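Local coordinates for putative ATP-grasp superfamily protein (Archaeoglobus fulgidus, PDB 3DF7), which is of unknown function but, as a putative member of the ATP-grasp superfamily, probably binds ATP and a metal ion, at residues C12-E17 with D58-M63; F82-L87 with N246-T251. All blocks are in the same frame, centred on the assembly; numbering follows the deposited sequence.

Interaction 1. Residues C12-E17 with D58-M63; sequences CGERIE and DSMDSM
Met-60, present as selenomethionine, lays its selenium against the backbone of Gly-13, with SE 3.6 Å from the Gly-13 CA, at the point where the chain leaves the short helix 9-12. With CG held between the backbone N and the carbonyl carbon (chi1 64°) and the next torsion extended, the side chain reaches straight across before turning at its last torsion, chi3. Its root also joins in: Met-60 CB is 3.9 Å from Cys-12 O. Glu-14 crosses this side chain at about a right angle, its CG 4.0 Å from Met-60 SE, so the aliphatic part of the glutamate flanks the selenium. The Glu-14 chain folds at chi2 (-75°), which brings OE2 within 5.3 Å of Asp-61 OD2; these like charges do not touch and would probably repel mildly. No direct hydrogen bond joins the segments. A water accepts from Met-60 N at 2.8 Å and lies within hydrogen-bonding distance of both Cys-12 O and Gly-13 O. On the Met-60 side, an ST turn, Asp-61 N to Ser-59 OG at 3.0 Å, shapes the start of the 3-10 segment 60-61. Met-60 also packs on Phe-9 of helix 9-12, Phe-7 of strand 3-8 and Leu-87 of helix 83-92, which places this loop-to-loop contact beside the parallel sheet.

Interaction 2. Residues F82-L87 with N246-T251; sequences FLLYTL and NARLTT
Glu-244, Asn-246 and Arg-248, at the end of strand 240-246 and in the loop after it, match the sequence that probably serves metal and phosphate binding here, as in many ATP-grasp enzymes; Leu-84, in the first turn of helix 83-92, packs on Ala-247 and Arg-248 of this loop. The chain folds tightly through an inverse gamma turn at Ala-247, just ahead of Arg-248. One methyl of Leu-84 does the touching: CG stands anti to the backbone N (chi1 176°), and CD2 comes 3.8 Å from Ala-247 O and 4.0 Å from Arg-248 CB. The Arg-248 chain runs extended from CG to NE and slants past this methyl, CD lying 4.1 Å from Leu-84 CD2. Beyond it the guanidinium is gripped from two residues: NH1 bonds Leu-249 O at 2.9 Å, in the carbonyl plane though bent (137° at the hydrogen), and NE forms a salt bridge with Glu-79. Replacing Arg-248 with an alanine would probably leave Glu-79 without its mate, Leu-249 O without this donor, and Leu-84 CD2 without the CG and CD methylenes alongside it. Arginine methylenes thus pack on a leucine methyl that also lies against the Ala-247 carbonyl, while the Arg-248 side chain lies about 4 Å from a bound acetate, probably from the crystallisation liquor, which would be consistent with a pocket for anions.

Both segments of interaction 1 come earlier in the chain than either segment of interaction 2, and the centres of the two contacts lie 15 Å apart. Helix 83-92 joins them: Leu-87, one turn beyond the leucine used in interaction 2, packs with CD2 3.9 Å from Met-60 CE and 4.0 Å from Met-63 SE. The parallel sheet is shared too, since Met-60 rests on strand 3-8 while Leu-84 and Leu-87 rest on strand 72-76. Interaction 1 ties loops of the N-terminal part together near the periphery; interaction 2, closer to the centre of the chain, joins the same helix to the loop at the end of the outermost strand 240-246 of the large antiparallel sheet, thus linking the N-terminal part to the ATP-grasp region.

Interaction 1. Residues C12-E17 with D58-M63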
ATOM      1  N   CYS A  12      -9.550  -0.443 -12.540  1.00  6.21           N
ATOM      2  CA  CYS A  12     -10.949  -0.062 -12.716  1.00  8.72           C
ATOM      3  C   CYS A  12     -11.242   1.416 -12.964  1.00  9.76           C
ATOM      4  O   CYS A  12     -12.366   1.768 -13.326  1.00 10.22           O
ATOM      5  CB  CYS A  12     -11.735  -0.492 -11.472  1.00  6.92           C
ATOM      6  SG  CYS A  12     -11.189  -2.064 -10.731  1.00  9.01           S
ATOM      7  N   GLY A  13     -10.253   2.277 -12.761  1.00 11.45           N
ATOM      8  CA  GLY A  13     -10.490   3.702 -12.926  1.00 12.26           C
ATOM      9  C   GLY A  13      -9.964   4.325 -14.202  1.00 14.05           C
ATOM     10  O   GLY A  13     -10.336   3.920 -15.303  1.00 15.01           O
ATOM     11  N   GLU A  14      -9.103   5.324 -14.040  1.00 13.71           N
ATOM     12  CA  GLU A  14      -8.502   6.036 -15.161  1.00 15.74           C
ATOM     13  C   GLU A  14      -7.244   5.306 -15.609  1.00 17.27           C
ATOM     14  O   GLU A  14      -6.653   4.542 -14.847  1.00 17.16           O
ATOM     15  CB  GLU A  14      -8.132   7.461 -14.736  1.00 15.04           C
ATOM     16  CG  GLU A  14      -9.320   8.351 -14.385  1.00 18.08           C
ATOM     17  CD  GLU A  14     -10.073   8.829 -15.615  1.00 17.80           C
ATOM     18  OE1 GLU A  14      -9.446   9.486 -16.475  1.00 18.89           O
ATOM     19  OE2 GLU A  14     -11.286   8.549 -15.723  1.00 16.27           O
ATOM     20  N   ARG A  15      -6.827   5.537 -16.844  1.00 20.13           N
ATOM     21  CA  ARG A  15      -5.623   4.889 -17.328  1.00 23.39           C
ATOM     22  C   ARG A  15      -4.427   5.644 -16.755  1.00 23.15           C
ATOM     23  O   ARG A  15      -4.392   6.874 -16.781  1.00 21.45           O
ATOM     24  CB  ARG A  15      -5.574   4.914 -18.857  1.00 27.76           C
ATOM     25  CG  ARG A  15      -4.445   4.078 -19.453  1.00 35.04           C
ATOM     26  CD  ARG A  15      -4.567   2.610 -19.049  1.00 39.04           C
ATOM     27  NE  ARG A  15      -3.578   1.770 -19.722  1.00 44.26           N
ATOM     28  CZ  ARG A  15      -3.464   0.456 -19.543  1.00 45.73           C
ATOM     29  NH1 ARG A  15      -4.278  -0.176 -18.709  1.00 45.32           N
ATOM     30  NH2 ARG A  15      -2.534  -0.226 -20.198  1.00 47.66           N
ATOM     31  N   ILE A  16      -3.467   4.907 -16.208  1.00 22.40           N
ATOM     32  CA  ILE A  16      -2.262   5.509 -15.650  1.00 22.15           C
ATOM     33  C   ILE A  16      -1.077   4.836 -16.336  1.00 21.68           C
ATOM     34  O   ILE A  16      -1.248   3.819 -17.000  1.00 17.86           O
ATOM     35  CB  ILE A  16      -2.157   5.279 -14.128  1.00 24.08           C
ATOM     36  CG1 ILE A  16      -2.093   3.781 -13.828  1.00 23.11           C
ATOM     37  CG2 ILE A  16      -3.346   5.916 -13.418  1.00 24.54           C
ATOM     38  CD1 ILE A  16      -1.869   3.469 -12.366  1.00 26.46           C
ATOM     39  N   GLU A  17       0.116   5.403 -16.186  1.00 22.41           N
ATOM     40  CA  GLU A  17       1.302   4.824 -16.811  1.00 24.44           C
ATOM     41  C   GLU A  17       1.446   3.350 -16.427  1.00 22.92           C
ATOM     42  O   GLU A  17       1.207   2.975 -15.279  1.00 20.64           O
ATOM     43  CB  GLU A  17       2.551   5.611 -16.402  1.00 27.82           C
ATOM     44  CG  GLU A  17       2.805   5.664 -14.908  1.00 33.19           C
ATOM     45  CD  GLU A  17       3.914   6.632 -14.557  1.00 37.88           C
ATOM     46  OE1 GLU A  17       3.751   7.841 -14.831  1.00 40.88           O
ATOM     47  OE2 GLU A  17       4.948   6.190 -14.013  1.00 40.22           O
ATOM     48  N   ASP A  58     -17.053  -1.577 -16.910  1.00  9.89           N
ATOM     49  CA  ASP A  58     -17.826  -0.365 -16.671  1.00 11.20           C
ATOM     50  C   ASP A  58     -16.883   0.787 -16.350  1.00 11.61           C
ATOM     51  O   ASP A  58     -15.680   0.588 -16.167  1.00 11.19           O
ATOM     52  CB  ASP A  58     -18.798  -0.567 -15.502  1.00 10.92           C
ATOM     53  CG  ASP A  58     -20.035   0.317 -15.599  1.00 13.38           C
ATOM     54  OD1 ASP A  58     -19.992   1.341 -16.311  1.00 13.59           O
ATOM     55  OD2 ASP A  58     -21.053  -0.014 -14.953  1.00 12.01           O
ATOM     56  N   SER A  59     -17.442   1.992 -16.300  1.00 11.89           N
ATOM     57  CA  SER A  59     -16.685   3.200 -15.993  1.00 11.60           C
ATOM     58  C   SER A  59     -16.798   3.524 -14.514  1.00 11.19           C
ATOM     59  O   SER A  59     -17.851   3.324 -13.901  1.00 10.83           O
ATOM     60  CB  SER A  59     -17.234   4.382 -16.798  1.00 13.65           C
ATOM     61  OG  SER A  59     -16.812   5.617 -16.248  1.00 14.88           O
HETATM   62  N   MSE A  60     -15.718   4.043 -13.939  1.00 10.25           N
HETATM   63  CA  MSE A  60     -15.739   4.416 -12.534  1.00 12.01           C
HETATM   64  C   MSE A  60     -16.809   5.481 -12.301  1.00 11.19           C
HETATM   65  O   MSE A  60     -17.254   5.689 -11.175  1.00 10.74           O
HETATM   66  CB  MSE A  60     -14.365   4.938 -12.100  1.00 14.35           C
HETATM   67  CG  MSE A  60     -13.932   6.229 -12.789  1.00 15.36           C
HETATM   68 SE   MSE A  60     -12.195   6.804 -12.138  1.00 20.89          SE
HETATM   69  CE  MSE A  60     -12.737   7.519 -10.422  1.00 13.87           C
ATOM     70  N   ASP A  61     -17.220   6.157 -13.370  1.00 10.55           N
ATOM     71  CA  ASP A  61     -18.251   7.182 -13.250  1.00 11.51           C
ATOM     72  C   ASP A  61     -19.574   6.567 -12.785  1.00 12.97           C
ATOM     73  O   ASP A  61     -20.477   7.279 -12.347  1.00 13.35           O
ATOM     74  CB  ASP A  61     -18.463   7.899 -14.588  1.00 11.56           C
ATOM     75  CG  ASP A  61     -17.308   8.807 -14.949  1.00 12.85           C
ATOM     76  OD1 ASP A  61     -17.389   9.502 -15.982  1.00 15.89           O
ATOM     77  OD2 ASP A  61     -16.313   8.820 -14.197  1.00 12.28           O
ATOM     78  N   SER A  62     -19.682   5.242 -12.874  1.00 12.47           N
ATOM     79  CA  SER A  62     -20.903   4.549 -12.456  1.00 13.54           C
ATOM     80  C   SER A  62     -20.731   3.756 -11.160  1.00 14.99           C
ATOM     81  O   SER A  62     -21.584   2.932 -10.815  1.00 14.19           O
ATOM     82  CB  SER A  62     -21.372   3.593 -13.559  1.00 16.95           C
ATOM     83  OG  SER A  62     -21.721   4.292 -14.739  1.00 20.74           O
HETATM   84  N   MSE A  63     -19.645   4.007 -10.431  1.00 14.88           N
HETATM   85  CA  MSE A  63     -19.401   3.266  -9.192  1.00 16.57           C
HETATM   86  C   MSE A  63     -20.490   3.385  -8.120  1.00 16.27           C
HETATM   87  O   MSE A  63     -20.661   2.481  -7.303  1.00 14.12           O
HETATM   88  CB  MSE A  63     -18.032   3.627  -8.603  1.00 19.28           C
HETATM   89  CG  MSE A  63     -17.777   5.085  -8.386  1.00 22.18           C
HETATM   90 SE   MSE A  63     -15.939   5.348  -7.770  1.00 36.93          SE
HETATM   91  CE  MSE A  63     -16.140   4.506  -6.098  1.00  8.88           C
TER
HETATM   92  O   HOH W   1     -13.182   3.810 -15.211  1.00 14.03           O

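Interaction 2. Residues F82-L87 with N246-T251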
ATOM      1  N   PHE A  82      -4.985  13.539  -3.421  1.00 13.29           N
ATOM      2  CA  PHE A  82      -6.119  13.159  -2.586  1.00 12.61           C
ATOM      3  C   PHE A  82      -7.137  12.255  -3.278  1.00 11.25           C
ATOM      4  O   PHE A  82      -8.319  12.275  -2.947  1.00 10.69           O
ATOM      5  CB  PHE A  82      -6.802  14.421  -2.055  1.00 13.27           C
ATOM      6  CG  PHE A  82      -5.946  15.203  -1.100  1.00 13.15           C
ATOM      7  CD1 PHE A  82      -5.714  14.730   0.186  1.00 13.51           C
ATOM      8  CD2 PHE A  82      -5.322  16.379  -1.505  1.00 14.37           C
ATOM      9  CE1 PHE A  82      -4.863  15.415   1.059  1.00 15.08           C
ATOM     10  CE2 PHE A  82      -4.470  17.070  -0.641  1.00 14.79           C
ATOM     11  CZ  PHE A  82      -4.242  16.582   0.645  1.00 16.04           C
ATOM     12  N   LEU A  83      -6.666  11.452  -4.228  1.00 12.05           N
ATOM     13  CA  LEU A  83      -7.538  10.533  -4.952  1.00 10.48           C
ATOM     14  C   LEU A  83      -8.087   9.456  -4.020  1.00 10.11           C
ATOM     15  O   LEU A  83      -9.296   9.237  -3.962  1.00 10.26           O
ATOM     16  CB  LEU A  83      -6.769   9.883  -6.104  1.00 10.87           C
ATOM     17  CG  LEU A  83      -7.495   8.814  -6.919  1.00 13.49           C
ATOM     18  CD1 LEU A  83      -8.751   9.406  -7.561  1.00 13.86           C
ATOM     19  CD2 LEU A  83      -6.553   8.275  -7.986  1.00 12.73           C
ATOM     20  N   LEU A  84      -7.200   8.775  -3.295  1.00  9.36           N
ATOM     21  CA  LEU A  84      -7.630   7.736  -2.371  1.00  9.97           C
ATOM     22  C   LEU A  84      -8.617   8.341  -1.377  1.00 10.48           C
ATOM     23  O   LEU A  84      -9.639   7.740  -1.048  1.00 11.64           O
ATOM     24  CB  LEU A  84      -6.429   7.149  -1.620  1.00  9.82           C
ATOM     25  CG  LEU A  84      -6.779   6.108  -0.548  1.00  8.83           C
ATOM     26  CD1 LEU A  84      -7.433   4.895  -1.204  1.00  9.53           C
ATOM     27  CD2 LEU A  84      -5.525   5.686   0.208  1.00  9.48           C
ATOM     28  N   TYR A  85      -8.302   9.543  -0.910  1.00 10.06           N
ATOM     29  CA  TYR A  85      -9.156  10.248   0.036  1.00 10.88           C
ATOM     30  C   TYR A  85     -10.570  10.474  -0.506  1.00 11.56           C
ATOM     31  O   TYR A  85     -11.556  10.073   0.125  1.00 11.10           O
ATOM     32  CB  TYR A  85      -8.530  11.600   0.395  1.00 12.16           C
ATOM     33  CG  TYR A  85      -9.469  12.520   1.144  1.00 12.67           C
ATOM     34  CD1 TYR A  85      -9.751  12.315   2.494  1.00 13.42           C
ATOM     35  CD2 TYR A  85     -10.111  13.570   0.488  1.00 13.81           C
ATOM     36  CE1 TYR A  85     -10.655  13.131   3.174  1.00 14.49           C
ATOM     37  CE2 TYR A  85     -11.016  14.390   1.157  1.00 14.60           C
ATOM     38  CZ  TYR A  85     -11.283  14.165   2.497  1.00 15.48           C
ATOM     39  OH  TYR A  85     -12.183  14.969   3.158  1.00 16.56           O
ATOM     40  N   THR A  86     -10.674  11.101  -1.674  1.00 10.41           N
ATOM     41  CA  THR A  86     -11.984  11.396  -2.246  1.00 10.84           C
ATOM     42  C   THR A  86     -12.802  10.153  -2.576  1.00 10.74           C
ATOM     43  O   THR A  86     -14.010  10.118  -2.335  1.00  9.27           O
ATOM     44  CB  THR A  86     -11.860  12.293  -3.502  1.00 11.28           C
ATOM     45  OG1 THR A  86     -11.163  11.594  -4.540  1.00 18.03           O
ATOM     46  CG2 THR A  86     -11.094  13.557  -3.157  1.00  8.55           C
ATOM     47  N   LEU A  87     -12.145   9.125  -3.106  1.00  9.94           N
ATOM     48  CA  LEU A  87     -12.847   7.896  -3.447  1.00 10.79           C
ATOM     49  C   LEU A  87     -13.398   7.232  -2.193  1.00 10.70           C
ATOM     50  O   LEU A  87     -14.546   6.777  -2.170  1.00 10.37           O
ATOM     51  CB  LEU A  87     -11.912   6.935  -4.185  1.00  9.79           C
ATOM     52  CG  LEU A  87     -11.490   7.376  -5.590  1.00 11.18           C
ATOM     53  CD1 LEU A  87     -10.420   6.438  -6.120  1.00 11.22           C
ATOM     54  CD2 LEU A  87     -12.700   7.387  -6.514  1.00 11.98           C
ATOM     55  N   ASN A 246       0.855   4.054   4.396  1.00 11.21           N
ATOM     56  CA  ASN A 246      -0.069   3.829   3.294  1.00 10.96           C
ATOM     57  C   ASN A 246      -1.318   3.188   3.873  1.00 10.08           C
ATOM     58  O   ASN A 246      -1.304   2.015   4.255  1.00 10.63           O
ATOM     59  CB  ASN A 246       0.563   2.909   2.249  1.00 12.02           C
ATOM     60  CG  ASN A 246       1.788   3.522   1.604  1.00 14.31           C
ATOM     61  OD1 ASN A 246       1.694   4.519   0.884  1.00 18.02           O
ATOM     62  ND2 ASN A 246       2.948   2.936   1.865  1.00 14.22           N
ATOM     63  N   ALA A 247      -2.388   3.973   3.967  1.00  7.56           N
ATOM     64  CA  ALA A 247      -3.647   3.487   4.515  1.00  8.38           C
ATOM     65  C   ALA A 247      -4.426   2.799   3.402  1.00  9.41           C
ATOM     66  O   ALA A 247      -5.526   3.214   3.051  1.00  8.93           O
ATOM     67  CB  ALA A 247      -4.452   4.652   5.091  1.00  7.14           C
ATOM     68  N   ARG A 248      -3.835   1.739   2.862  1.00  9.29           N
ATOM     69  CA  ARG A 248      -4.420   0.978   1.763  1.00 10.17           C
ATOM     70  C   ARG A 248      -3.513  -0.214   1.516  1.00  9.71           C
ATOM     71  O   ARG A 248      -2.399  -0.269   2.034  1.00  8.85           O
ATOM     72  CB  ARG A 248      -4.429   1.823   0.488  1.00 10.53           C
ATOM     73  CG  ARG A 248      -3.026   2.318   0.110  1.00 11.05           C
ATOM     74  CD  ARG A 248      -2.961   2.878  -1.305  1.00 13.06           C
ATOM     75  NE  ARG A 248      -1.671   3.512  -1.594  1.00 12.39           N
ATOM     76  CZ  ARG A 248      -0.559   2.867  -1.934  1.00 15.48           C
ATOM     77  NH1 ARG A 248      -0.546   1.544  -2.038  1.00 17.12           N
ATOM     78  NH2 ARG A 248       0.549   3.553  -2.179  1.00 16.40           N
ATOM     79  N   LEU A 249      -3.974  -1.158   0.704  1.00  9.01           N
ATOM     80  CA  LEU A 249      -3.147  -2.308   0.370  1.00  9.27           C
ATOM     81  C   LEU A 249      -1.870  -1.795  -0.286  1.00  7.64           C
ATOM     82  O   LEU A 249      -1.887  -0.759  -0.951  1.00 10.25           O
ATOM     83  CB  LEU A 249      -3.863  -3.218  -0.624  1.00  8.67           C
ATOM     84  CG  LEU A 249      -5.118  -3.947  -0.155  1.00 10.45           C
ATOM     85  CD1 LEU A 249      -5.545  -4.954  -1.223  1.00 11.95           C
ATOM     86  CD2 LEU A 249      -4.837  -4.659   1.151  1.00 11.05           C
ATOM     87  N   THR A 250      -0.767  -2.510  -0.084  1.00  7.84           N
ATOM     88  CA  THR A 250       0.508  -2.147  -0.692  1.00  8.47           C
ATOM     89  C   THR A 250       0.991  -3.369  -1.470  1.00  8.98           C
ATOM     90  O   THR A 250       0.594  -4.500  -1.172  1.00 10.18           O
ATOM     91  CB  THR A 250       1.558  -1.706   0.368  1.00  9.89           C
ATOM     92  OG1 THR A 250       1.748  -2.747   1.328  1.00  9.30           O
ATOM     93  CG2 THR A 250       1.095  -0.432   1.076  1.00 10.15           C
ATOM     94  N   THR A 251       1.839  -3.140  -2.469  1.00  9.38           N
ATOM     95  CA  THR A 251       2.328  -4.207  -3.340  1.00  9.63           C
ATOM     96  C   THR A 251       2.821  -5.512  -2.701  1.00 10.94           C
ATOM     97  O   THR A 251       2.551  -6.599  -3.224  1.00 10.30           O
ATOM     98  CB  THR A 251       3.413  -3.658  -4.296  1.00 12.10           C
ATOM     99  OG1 THR A 251       2.917  -2.474  -4.938  1.00 12.24           O
ATOM    100  CG2 THR A 251       3.754  -4.685  -5.373  1.00 13.31           C
TER